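Local structure of Lin2722 protein (Listeria innocua, 3DS8) at residues I4-I9 and W237-F242; A198-M203 and I249-K254. The protein is of unknown function but belongs to an alpha/beta-hydrolase family, and may therefore act as a hydrolase. All blocks are in the same frame, centred on the assembly; numbering follows the deposited sequence. Where two conformers were deposited one is given.

Interaction 1: residues I4-I9 and W237-F242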
ATOM      1  N   ILE A   4      15.579  -4.863   5.032  1.00 21.37           N
ATOM      2  CA  ILE A   4      14.411  -4.073   4.715  1.00 18.58           C
ATOM      3  C   ILE A   4      13.167  -4.963   4.761  1.00 16.84           C
ATOM      4  O   ILE A   4      12.960  -5.781   3.884  1.00 16.30           O
ATOM      5  CB  ILE A   4      14.518  -3.328   3.372  1.00 19.64           C
ATOM      6  CG1 ILE A   4      15.757  -2.403   3.370  1.00 19.22           C
ATOM      7  CG2 ILE A   4      13.247  -2.468   3.175  1.00 18.20           C
ATOM      8  CD1 ILE A   4      15.854  -1.487   2.114  1.00 18.39           C
ATOM      9  N   PRO A   5      12.344  -4.794   5.809  1.00 15.71           N
ATOM     10  CA  PRO A   5      11.126  -5.583   5.936  1.00 14.86           C
ATOM     11  C   PRO A   5      10.068  -5.173   4.935  1.00 14.14           C
ATOM     12  O   PRO A   5      10.101  -4.059   4.390  1.00 13.84           O
ATOM     13  CB  PRO A   5      10.652  -5.315   7.370  1.00 15.40           C
ATOM     14  CG  PRO A   5      11.211  -3.994   7.688  1.00 17.59           C
ATOM     15  CD  PRO A   5      12.510  -3.859   6.929  1.00 14.97           C
ATOM     16  N   ILE A   6       9.117  -6.061   4.755  1.00 13.91           N
ATOM     17  CA  ILE A   6       7.952  -5.791   3.925  1.00 13.02           C
ATOM     18  C   ILE A   6       6.711  -5.933   4.803  1.00 13.72           C
ATOM     19  O   ILE A   6       6.410  -7.028   5.269  1.00 14.11           O
ATOM     20  CB  ILE A   6       7.860  -6.783   2.776  1.00 13.22           C
ATOM     21  CG1 ILE A   6       9.148  -6.756   1.909  1.00 13.45           C
ATOM     22  CG2 ILE A   6       6.501  -6.527   2.009  1.00 14.65           C
ATOM     23  CD1 ILE A   6       9.259  -7.986   0.997  1.00 14.95           C
ATOM     24  N   ILE A   7       6.034  -4.819   5.075  1.00 12.76           N
ATOM     25  CA  ILE A   7       4.796  -4.835   5.866  1.00 13.45           C
ATOM     26  C   ILE A   7       3.594  -5.080   4.939  1.00 13.75           C
ATOM     27  O   ILE A   7       3.415  -4.394   3.923  1.00 14.07           O
ATOM     28  CB  ILE A   7       4.623  -3.581   6.711  1.00 14.12           C
ATOM     29  CG1 ILE A   7       3.477  -3.740   7.704  1.00 14.04           C
ATOM     30  CG2 ILE A   7       4.306  -2.348   5.933  1.00 19.16           C
ATOM     31  CD1 ILE A   7       3.617  -2.824   8.866  1.00 18.76           C
ATOM     32  N   LEU A   8       2.768  -6.047   5.299  1.00 11.91           N
ATOM     33  CA  LEU A   8       1.527  -6.399   4.560  1.00 12.13           C
ATOM     34  C   LEU A   8       0.337  -5.965   5.390  1.00 13.00           C
ATOM     35  O   LEU A   8       0.147  -6.391   6.551  1.00 14.63           O
ATOM     36  CB  LEU A   8       1.426  -7.898   4.298  1.00 10.97           C
ATOM     37  CG  LEU A   8       2.626  -8.480   3.539  1.00 14.09           C
ATOM     38  CD1 LEU A   8       2.429 -10.029   3.381  1.00 14.36           C
ATOM     39  CD2 LEU A   8       2.910  -7.750   2.203  1.00 14.06           C
ATOM     40  N   ILE A   9      -0.514  -5.140   4.780  1.00 12.79           N
ATOM     41  CA  ILE A   9      -1.668  -4.556   5.477  1.00 12.88           C
ATOM     42  C   ILE A   9      -2.969  -4.870   4.733  1.00 13.45           C
ATOM     43  O   ILE A   9      -3.094  -4.562   3.547  1.00 13.86           O
ATOM     44  CB  ILE A   9      -1.543  -3.047   5.705  1.00 13.28           C
ATOM     45  CG1 ILE A   9      -0.238  -2.733   6.424  1.00 14.65           C
ATOM     46  CG2 ILE A   9      -2.742  -2.552   6.504  1.00 13.09           C
ATOM     47  CD1 ILE A   9      -0.063  -1.285   6.812  1.00 16.28           C
ATOM     48  N   TRP A 237       7.605  -8.099  -8.628  1.00 12.96           N
ATOM     49  CA  TRP A 237       8.471  -7.327  -9.523  1.00 13.69           C
ATOM     50  C   TRP A 237       8.865  -6.005  -8.898  1.00 12.82           C
ATOM     51  O   TRP A 237      10.026  -5.642  -8.924  1.00 14.08           O
ATOM     52  CB  TRP A 237       7.784  -7.082 -10.873  1.00 15.15           C
ATOM     53  CG  TRP A 237       8.513  -6.096 -11.718  1.00 15.98           C
ATOM     54  CD1 TRP A 237       9.586  -6.331 -12.472  1.00 18.25           C
ATOM     55  CD2 TRP A 237       8.196  -4.727 -11.875  1.00 17.96           C
ATOM     56  NE1 TRP A 237      10.003  -5.176 -13.088  1.00 19.16           N
ATOM     57  CE2 TRP A 237       9.160  -4.176 -12.743  1.00 18.98           C
ATOM     58  CE3 TRP A 237       7.193  -3.901 -11.375  1.00 17.20           C
ATOM     59  CZ2 TRP A 237       9.156  -2.854 -13.099  1.00 19.94           C
ATOM     60  CZ3 TRP A 237       7.200  -2.587 -11.745  1.00 19.13           C
ATOM     61  CH2 TRP A 237       8.168  -2.092 -12.618  1.00 18.33           C
ATOM     62  N   PHE A 238       7.883  -5.275  -8.344  1.00 13.56           N
ATOM     63  CA  PHE A 238       8.176  -3.964  -7.790  1.00 13.25           C
ATOM     64  C   PHE A 238       9.075  -4.062  -6.559  1.00 13.52           C
ATOM     65  O   PHE A 238      10.014  -3.279  -6.377  1.00 12.94           O
ATOM     66  CB  PHE A 238       6.865  -3.295  -7.435  1.00 13.51           C
ATOM     67  CG  PHE A 238       6.974  -1.836  -7.156  1.00 12.25           C
ATOM     68  CD1 PHE A 238       7.308  -0.949  -8.178  1.00 14.77           C
ATOM     69  CD2 PHE A 238       6.708  -1.335  -5.885  1.00 13.52           C
ATOM     70  CE1 PHE A 238       7.308   0.439  -7.935  1.00 14.11           C
ATOM     71  CE2 PHE A 238       6.717   0.016  -5.635  1.00 15.66           C
ATOM     72  CZ  PHE A 238       7.012   0.901  -6.655  1.00 13.75           C
ATOM     73  N   LEU A 239       8.835  -5.082  -5.738  1.00 13.13           N
ATOM     74  CA  LEU A 239       9.593  -5.253  -4.496  1.00 14.16           C
ATOM     75  C   LEU A 239      10.972  -5.819  -4.708  1.00 14.36           C
ATOM     76  O   LEU A 239      11.880  -5.482  -3.959  1.00 15.95           O
ATOM     77  CB  LEU A 239       8.830  -6.138  -3.484  1.00 13.64           C
ATOM     78  CG  LEU A 239       7.501  -5.654  -2.906  1.00 15.11           C
ATOM     79  CD1 LEU A 239       6.837  -6.792  -2.070  1.00 15.77           C
ATOM     80  CD2 LEU A 239       7.704  -4.357  -2.088  1.00 17.17           C
ATOM     81  N   GLU A 240      11.148  -6.682  -5.703  1.00 14.77           N
ATOM     82  CA  GLU A 240      12.382  -7.435  -5.796  1.00 15.17           C
ATOM     83  C   GLU A 240      13.201  -7.183  -7.048  1.00 15.56           C
ATOM     84  O   GLU A 240      14.361  -7.516  -7.048  1.00 15.87           O
ATOM     85  CB  GLU A 240      12.084  -8.930  -5.651  1.00 15.49           C
ATOM     86  CG  GLU A 240      11.479  -9.298  -4.287  1.00 15.83           C
ATOM     87  CD  GLU A 240      12.311  -8.895  -3.089  1.00 16.66           C
ATOM     88  OE1 GLU A 240      13.544  -8.912  -3.194  1.00 20.41           O
ATOM     89  OE2 GLU A 240      11.689  -8.579  -2.039  1.00 19.42           O
ATOM     90  N   LYS A 241      12.603  -6.639  -8.097  1.00 15.55           N
ATOM     91  CA  LYS A 241      13.274  -6.483  -9.412  1.00 16.77           C
ATOM     92  C   LYS A 241      13.412  -5.034  -9.829  1.00 17.38           C
ATOM     93  O   LYS A 241      14.468  -4.640 -10.362  1.00 17.71           O
ATOM     94  CB  LYS A 241      12.526  -7.268 -10.489  1.00 17.80           C
ATOM     95  CG  LYS A 241      12.490  -8.754 -10.240  1.00 20.03           C
ATOM     96  CD  LYS A 241      13.875  -9.320 -10.196  1.00 23.74           C
ATOM     97  CE  LYS A 241      13.910 -10.836 -10.222  1.00 27.01           C
ATOM     98  NZ  LYS A 241      15.262 -11.320 -10.522  1.00 30.08           N
ATOM     99  N   PHE A 242      12.381  -4.239  -9.569  1.00 16.70           N
ATOM    100  CA  PHE A 242      12.381  -2.836  -9.942  1.00 17.04           C
ATOM    101  C   PHE A 242      13.401  -2.054  -9.115  1.00 17.85           C
ATOM    102  O   PHE A 242      13.353  -2.052  -7.882  1.00 16.70           O
ATOM    103  CB  PHE A 242      10.996  -2.220  -9.776  1.00 16.68           C
ATOM    104  CG  PHE A 242      10.970  -0.733 -10.078  1.00 16.77           C
ATOM    105  CD1 PHE A 242      11.157  -0.287 -11.349  1.00 15.54           C
ATOM    106  CD2 PHE A 242      10.780   0.197  -9.057  1.00 16.93           C
ATOM    107  CE1 PHE A 242      11.155   1.084 -11.650  1.00 17.74           C
ATOM    108  CE2 PHE A 242      10.784   1.578  -9.342  1.00 17.73           C
ATOM    109  CZ  PHE A 242      10.957   2.007 -10.638  1.00 17.11           C
TER

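Interaction 2: residues A198-M203 and I249-K254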
ATOM      1  N   ALA A 198      -5.841   7.587  -8.297  1.00 13.54           N
ATOM      2  CA  ALA A 198      -5.833   9.041  -8.094  1.00 13.96           C
ATOM      3  C   ALA A 198      -4.522   9.537  -7.472  1.00 14.13           C
ATOM      4  O   ALA A 198      -4.243  10.728  -7.494  1.00 16.06           O
ATOM      5  CB  ALA A 198      -7.052   9.478  -7.320  1.00 14.91           C
ATOM      6  N   THR A 199      -3.687   8.608  -6.998  1.00 14.01           N
ATOM      7  CA  THR A 199      -2.274   8.862  -6.734  1.00 14.11           C
ATOM      8  C   THR A 199      -1.576   9.604  -7.871  1.00 14.03           C
ATOM      9  O   THR A 199      -0.601  10.300  -7.635  1.00 15.05           O
ATOM     10  CB  THR A 199      -1.520   7.539  -6.450  1.00 14.22           C
ATOM     11  OG1 THR A 199      -2.079   6.480  -7.243  1.00 13.99           O
ATOM     12  CG2 THR A 199      -1.637   7.165  -4.938  1.00 15.77           C
ATOM     13  N   ARG A 200      -2.084   9.463  -9.099  1.00 14.71           N
ATOM     14  CA  ARG A 200      -1.525  10.174 -10.255  1.00 16.16           C
ATOM     15  C   ARG A 200      -1.452  11.680 -10.053  1.00 15.70           C
ATOM     16  O   ARG A 200      -0.633  12.370 -10.676  1.00 15.64           O
ATOM     17  CB  ARG A 200      -2.478   9.892 -11.436  1.00 17.04           C
ATOM     18  CG  ARG A 200      -2.111  10.386 -12.697  1.00 20.36           C
ATOM     19  CD  ARG A 200      -3.268  10.119 -13.640  1.00 17.43           C
ATOM     20  NE  ARG A 200      -3.386   8.701 -13.981  1.00 16.01           N
ATOM     21  CZ  ARG A 200      -4.115   8.265 -15.008  1.00 14.92           C
ATOM     22  NH1 ARG A 200      -4.741   9.133 -15.779  1.00 14.66           N
ATOM     23  NH2 ARG A 200      -4.203   6.972 -15.287  1.00 16.72           N
ATOM     24  N   LEU A 201      -2.315  12.194  -9.190  1.00 16.17           N
ATOM     25  CA  LEU A 201      -2.431  13.629  -8.972  1.00 16.53           C
ATOM     26  C   LEU A 201      -1.547  14.193  -7.857  1.00 16.83           C
ATOM     27  O   LEU A 201      -1.501  15.414  -7.678  1.00 18.78           O
ATOM     28  CB  LEU A 201      -3.892  13.990  -8.741  1.00 16.69           C
ATOM     29  CG  LEU A 201      -4.835  13.493  -9.862  1.00 19.72           C
ATOM     30  CD1 LEU A 201      -6.181  13.995  -9.638  1.00 23.43           C
ATOM     31  CD2 LEU A 201      -4.355  13.885 -11.269  1.00 19.63           C
ATOM     32  N   PHE A 202      -0.819  13.336  -7.148  1.00 14.80           N
ATOM     33  CA  PHE A 202       0.048  13.814  -6.084  1.00 16.39           C
ATOM     34  C   PHE A 202       1.370  13.063  -5.925  1.00 16.29           C
ATOM     35  O   PHE A 202       2.325  13.630  -5.370  1.00 16.89           O
ATOM     36  CB  PHE A 202      -0.734  13.922  -4.740  1.00 15.41           C
ATOM     37  CG  PHE A 202      -1.214  12.618  -4.163  1.00 14.69           C
ATOM     38  CD1 PHE A 202      -0.456  11.943  -3.220  1.00 15.95           C
ATOM     39  CD2 PHE A 202      -2.458  12.087  -4.497  1.00 14.54           C
ATOM     40  CE1 PHE A 202      -0.882  10.786  -2.671  1.00 18.44           C
ATOM     41  CE2 PHE A 202      -2.888  10.915  -3.931  1.00 14.17           C
ATOM     42  CZ  PHE A 202      -2.112  10.255  -3.022  1.00 16.48           C
HETATM   43  N   MSE A 203       1.477  11.841  -6.458  1.00 16.05           N
HETATM   44  CA  MSE A 203       2.740  11.133  -6.319  1.00 16.67           C
HETATM   45  C   MSE A 203       3.815  11.499  -7.366  1.00 16.70           C
HETATM   46  O   MSE A 203       4.995  11.671  -7.003  1.00 16.66           O
HETATM   47  CB  MSE A 203       2.508   9.638  -6.242  1.00 17.39           C
HETATM   48  CG  MSE A 203       1.778   9.247  -4.998  1.00 18.06           C
HETATM   49 SE   MSE A 203       2.883   9.673  -3.396  1.00 31.99          SE
HETATM   50  CE  MSE A 203       1.974   8.482  -2.107  1.00 22.12           C
ATOM     51  N   ILE A 249       7.918   7.697 -13.990  1.00 14.31           N
ATOM     52  CA  ILE A 249       6.487   7.834 -13.894  1.00 14.21           C
ATOM     53  C   ILE A 249       5.892   6.989 -15.018  1.00 14.24           C
ATOM     54  O   ILE A 249       6.268   7.152 -16.188  1.00 14.70           O
ATOM     55  CB  ILE A 249       6.011   9.315 -14.077  1.00 14.58           C
ATOM     56  CG1 ILE A 249       6.599  10.251 -13.042  1.00 15.84           C
ATOM     57  CG2 ILE A 249       4.435   9.438 -14.069  1.00 14.50           C
ATOM     58  CD1 ILE A 249       6.321  11.744 -13.378  1.00 16.59           C
ATOM     59  N   GLN A 250       4.973   6.089 -14.691  1.00 13.95           N
ATOM     60  CA  GLN A 250       4.346   5.293 -15.729  1.00 14.84           C
ATOM     61  C   GLN A 250       2.864   5.247 -15.470  1.00 14.41           C
ATOM     62  O   GLN A 250       2.420   4.802 -14.393  1.00 14.05           O
ATOM     63  CB  GLN A 250       4.950   3.896 -15.762  1.00 15.33           C
ATOM     64  CG  GLN A 250       4.613   3.078 -16.985  1.00 17.91           C
ATOM     65  CD  GLN A 250       5.461   1.807 -17.040  1.00 22.29           C
ATOM     66  OE1 GLN A 250       5.950   1.302 -15.978  1.00 28.69           O
ATOM     67  NE2 GLN A 250       5.669   1.297 -18.252  1.00 31.46           N
ATOM     68  N   LEU A 251       2.112   5.763 -16.433  1.00 13.86           N
ATOM     69  CA  LEU A 251       0.672   5.931 -16.292  1.00 15.43           C
ATOM     70  C   LEU A 251       0.013   4.962 -17.252  1.00 17.50           C
ATOM     71  O   LEU A 251       0.558   4.684 -18.334  1.00 17.04           O
ATOM     72  CB  LEU A 251       0.256   7.355 -16.636  1.00 15.80           C
ATOM     73  CG  LEU A 251       1.002   8.482 -15.908  1.00 16.70           C
ATOM     74  CD1 LEU A 251       0.526   9.871 -16.368  1.00 18.67           C
ATOM     75  CD2 LEU A 251       0.835   8.311 -14.414  1.00 17.34           C
ATOM     76  N   ASP A 252      -1.147   4.442 -16.833  1.00 18.62           N
ATOM     77  CA  ASP A 252      -1.993   3.580 -17.634  1.00 21.69           C
ATOM     78  C   ASP A 252      -3.224   4.375 -18.060  1.00 22.70           C
ATOM     79  O   ASP A 252      -3.992   4.768 -17.183  1.00 22.31           O
ATOM     80  CB  ASP A 252      -2.420   2.419 -16.729  1.00 22.02           C
ATOM     81  CG  ASP A 252      -2.418   1.103 -17.416  1.00 26.24           C
ATOM     82  OD1 ASP A 252      -2.679   1.087 -18.656  1.00 30.58           O
ATOM     83  OD2 ASP A 252      -2.202   0.082 -16.683  1.00 28.54           O
ATOM     84  N   TYR A 253      -3.452   4.536 -19.365  0.50 23.18           N
ATOM     85  CA  TYR A 253      -4.423   5.525 -19.864  0.50 24.26           C
ATOM     86  C   TYR A 253      -5.822   5.247 -20.409  0.50 25.96           C
ATOM     87  O   TYR A 253      -6.575   6.222 -20.539  0.50 27.52           O
ATOM     88  CB  TYR A 253      -3.730   6.400 -20.882  0.50 24.17           C
ATOM     89  CG  TYR A 253      -3.341   7.718 -20.331  0.50 23.71           C
ATOM     90  CD1 TYR A 253      -3.058   7.885 -18.963  0.50 22.56           C
ATOM     91  CD2 TYR A 253      -3.233   8.809 -21.166  0.50 23.18           C
ATOM     92  CE1 TYR A 253      -2.684   9.098 -18.474  0.50 21.04           C
ATOM     93  CE2 TYR A 253      -2.868  10.005 -20.687  0.50 23.21           C
ATOM     94  CZ  TYR A 253      -2.571  10.144 -19.343  0.50 21.92           C
ATOM     95  OH  TYR A 253      -2.228  11.358 -18.884  0.50 23.92           O
ATOM     96  N   LYS A 254      -6.232   4.024 -20.714  1.00 26.61           N
ATOM     97  CA  LYS A 254      -5.446   2.786 -20.653  1.00 28.48           C
ATOM     98  C   LYS A 254      -5.362   2.379 -22.136  1.00 30.14           C
ATOM     99  O   LYS A 254      -5.902   3.088 -22.998  1.00 33.12           O
ATOM    100  CB  LYS A 254      -6.216   1.699 -19.950  1.00 27.92           C
ATOM    101  CG  LYS A 254      -5.479   0.362 -19.739  1.00 29.17           C
ATOM    102  CD  LYS A 254      -6.487  -0.757 -19.434  1.00 29.52           C
ATOM    103  CE  LYS A 254      -5.895  -2.163 -19.673  1.00 32.20           C
ATOM    104  NZ  LYS A 254      -5.004  -2.665 -18.578  1.00 30.20           N
TER

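Interaction 1: residues I4-I9 and W237-F242
Ile6, on strand 6-9, faces Leu239 in the last turn of helix 229-240, the two backbones staying 8.6 Å apart between Ile6 CA and Leu239 CA, so that side chains alone bridge the gap. Both point their CB toward the partner and meet tip to tip: Leu239 CD1 touches both branches of Ile6, with Ile6 CD1 and Ile6 CG2 each 4.1 Å from it. That double contact follows from the isoleucine torsion, which sets CG1 anti to the carbonyl carbon (chi1 -57°) and CG2 anti to the backbone N. Glu240 adds a marginal van der Waals contact, its chain bent at chi2 (-57°) so that OE2 comes to 3.9 Å from Ile6 CD1. The same OE2 forms a salt bridge with Arg59 NE, and Arg59 NH1 is hydrogen-bonded to Ile4 O; one arginine thus joins the C-terminal part of the helix to the start of the strand segment. Strand 6-9 lies between strands 61-66 and 95-101 in the sheet, and the C-terminal part of a helix is packed by a leucine on this central strand, as in the helix-over-sheet layering of the alpha/beta-hydrolase fold.

Interaction 2: residues A198-M203 and I249-K254
Arg200 reaches residues 251-253 through a chain extended over its first two torsions, with CG anti to the backbone N (chi1 -175°), and then bent at chi3 (-73°), which carries the guanidinium to Asp252 O and the Tyr253 ring. Low on the chain, Arg200 CG rests against Leu251 CD2 at 4.0 Å. Farther out, Tyr253 has two conformers; in one of them CE1 lies over a face of the guanidinium, 3.4 Å from Arg200 NH1, so this contact is less certain. In that conformer the two planes are inclined by 31°, short of a parallel stack. Asp252 O approaches the guanidinium at its edge, near the plane, 2.9 Å from Arg200 NH2. The 3-10 turn 198-201 that carries the arginine follows helix 193-196, while its partners form the C-terminal tail just beyond strand 248-250, the outermost strand at this end of the alpha/beta-hydrolase sheet. Neighbouring strand 209-216 supplies Glu212, whose OE1 forms a salt bridge with Arg200 NH2 and also accepts from Asp252 N, a shared carboxylate that holds side chain and tail together. Arg200 NH1 donates to the carbonyls of Leu146 and Phe148, and Tyr253 OH is hydrogen-bonded to Lys149 NZ. Asp252 turns its carboxylate elsewhere, with OD2 accepting from Ile214 N on strand 209-216.

From the N terminus, strand 6-9 enters the middle of the sheet, and interaction 1 closes a loop of 227 residues when the C-terminal end of helix 229-240 comes back against it. Within that loop, segment 198-203 follows helix 193-196 and precedes strand 209-216. The chain then passes through helix 229-240 and strand 248-250 to the C-terminal tail, where interaction 2 closes a shorter loop of 45 residues. The second loop opens inside the first and ends beyond it, so the two cross. Their centres are about 20 Å apart, and both contacts reach the same sheet: 4-9/237-242 ties a central strand to the end of a helix, and 198-203/249-254 ties a connecting loop to the edge.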